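Local coordinates for putative oxidoreductase (Mycobacterium avium, PDB 3QHA), which is a putative oxidoreductase that probably uses a nicotinamide cofactor to oxidise a hydroxy acid, as its 3-hydroxyisobutyrate dehydrogenase relatives do, at residues 52-56 against 57-61. Residues are numbered along the deposited sequence; the frame is centred on the assembly and turned at random.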
loop_
_atom_site.group_PDB
_atom_site.type_symbol
_atom_site.label_atom_id
_atom_site.label_comp_id
_atom_site.label_asym_id
_atom_site.label_seq_id
_atom_site.Cartn_x
_atom_site.Cartn_y
_atom_site.Cartn_z
ATOM N N THR B 52 14.041 24.118 -21.743
ATOM C CA THR B 52 13.465 24.151 -23.092
ATOM C C THR B 52 12.082 23.483 -23.209
ATOM O O THR B 52 11.177 24.061 -23.814
ATOM C CB THR B 52 14.448 23.565 -24.139
ATOM O OG1 THR B 52 15.717 24.220 -24.021
ATOM C CG2 THR B 52 13.911 23.752 -25.551
ATOM N N PRO B 53 11.911 22.277 -22.631
ATOM C CA PRO B 53 10.584 21.649 -22.567
ATOM C C PRO B 53 9.501 22.539 -21.948
ATOM O O PRO B 53 8.385 22.600 -22.464
ATOM C CB PRO B 53 10.822 20.424 -21.683
ATOM C CG PRO B 53 12.236 20.072 -21.915
ATOM C CD PRO B 53 12.962 21.366 -22.139
ATOM N N LEU B 54 9.832 23.207 -20.845
ATOM C CA LEU B 54 8.913 24.154 -20.208
ATOM C C LEU B 54 8.630 25.353 -21.109
ATOM O O LEU B 54 7.515 25.876 -21.115
ATOM C CB LEU B 54 9.455 24.633 -18.855
ATOM C CG LEU B 54 9.050 23.809 -17.628
ATOM C CD1 LEU B 54 7.538 23.855 -17.415
ATOM C CD2 LEU B 54 9.540 22.372 -17.753
ATOM N N ALA B 55 9.639 25.784 -21.864
ATOM C CA ALA B 55 9.464 26.858 -22.838
ATOM C C ALA B 55 8.413 26.478 -23.879
ATOM O O ALA B 55 7.499 27.256 -24.156
ATOM C CB ALA B 55 10.789 27.189 -23.518
ATOM N N GLU B 56 8.527 25.272 -24.433
ATOM C CA GLU B 56 7.588 24.830 -25.471
ATOM C C GLU B 56 6.263 24.287 -24.920
ATOM O O GLU B 56 5.399 23.864 -25.686
ATOM C CB GLU B 56 8.252 23.847 -26.448
ATOM C CG GLU B 56 8.722 22.517 -25.868
ATOM C CD GLU B 56 9.693 21.782 -26.792
ATOM O OE1 GLU B 56 10.315 22.432 -27.665
ATOM O OE2 GLU B 56 9.838 20.550 -26.640
ATOM N N ALA B 57 6.104 24.325 -23.596
ATOM C CA ALA B 57 4.815 24.086 -22.948
ATOM C C ALA B 57 4.083 25.401 -22.646
ATOM O O ALA B 57 2.925 25.382 -22.223
ATOM C CB ALA B 57 5.014 23.292 -21.667
ATOM N N GLY B 58 4.761 26.531 -22.851
ATOM C CA GLY B 58 4.160 27.859 -22.678
ATOM C C GLY B 58 4.580 28.610 -21.423
ATOM O O GLY B 58 3.975 29.627 -21.077
ATOM N N ALA B 59 5.611 28.120 -20.737
ATOM C CA ALA B 59 6.124 28.792 -19.545
ATOM C C ALA B 59 7.022 29.953 -19.959
ATOM O O ALA B 59 7.649 29.911 -21.018
ATOM C CB ALA B 59 6.896 27.810 -18.677
ATOM N N THR B 60 7.073 30.994 -19.132
ATOM C CA THR B 60 8.041 32.071 -19.327
ATOM C C THR B 60 9.356 31.640 -18.692
ATOM O O THR B 60 9.364 31.022 -17.628
ATOM C CB THR B 60 7.572 33.398 -18.696
ATOM O OG1 THR B 60 6.267 33.730 -19.184
ATOM C CG2 THR B 60 8.541 34.527 -19.033
ATOM N N LEU B 61 10.465 31.957 -19.354
ATOM C CA LEU B 61 11.782 31.533 -18.892
ATOM C C LEU B 61 12.513 32.686 -18.225
ATOM O O LEU B 61 12.804 33.699 -18.862
ATOM C CB LEU B 61 12.613 30.994 -20.058
ATOM C CG LEU B 61 12.035 29.796 -20.816
ATOM C CD1 LEU B 61 13.070 29.232 -21.774
ATOM C CD2 LEU B 61 11.546 28.714 -19.865
HETATM O O HOH W 1 6.740 29.745 -23.747
#
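Leu54 O accepts a hydrogen bond from the backbone N-H of Ala59, with N 3.0 Å from O, where helix 48-55 ends in a Schellman motif. The same oxygen takes a weak bond from Ala57 N at 3.2 Å. Ala59 N sits 22° from the carbonyl plane of Leu54. Next to this pair, Gly58 N bonds to Ala55 O at 3.1 Å and closes a type I beta turn from Ala55 to Gly58. Here the donor stands above the carbonyl plane, 63° out of it. Gly58 has a positive phi. There a CB would press on the carbonyl oxygen of Ala57, so the lack of a side chain suits the turn.

Two apolar contacts accompany these backbone bonds. The methyl of Ala59 points at the last helical turn, with CB 3.2 Å from Leu54 O and 4.1 Å from Leu54 CB. Further along, Leu61 lays its branched end against Ala55, with CD1 3.5 Å from Ala55 CB. With CG anti to the carbonyl carbon and beside the backbone N (chi1 -59°), Leu61 brings both methyls to Ala55 CB, CD1 nearer than CD2.

The motif turns the chain from the helix into strand 60-61, the last step of a beta-alpha-beta unit in the Rossmann-type domain. Backbone bonds from Thr60 to Val41 and Val43 set this strand at the edge of the sheet, parallel to strand 41-44. Leu54, the buried residue of the group, packs on Val43 and on Ala31 and Thr32 of helix 27-33. That helix follows a glycine-rich turn consistent with dinucleotide binding.

One water donates to Ala55 O at 2.6 Å and to Ala59 O at 2.9 Å.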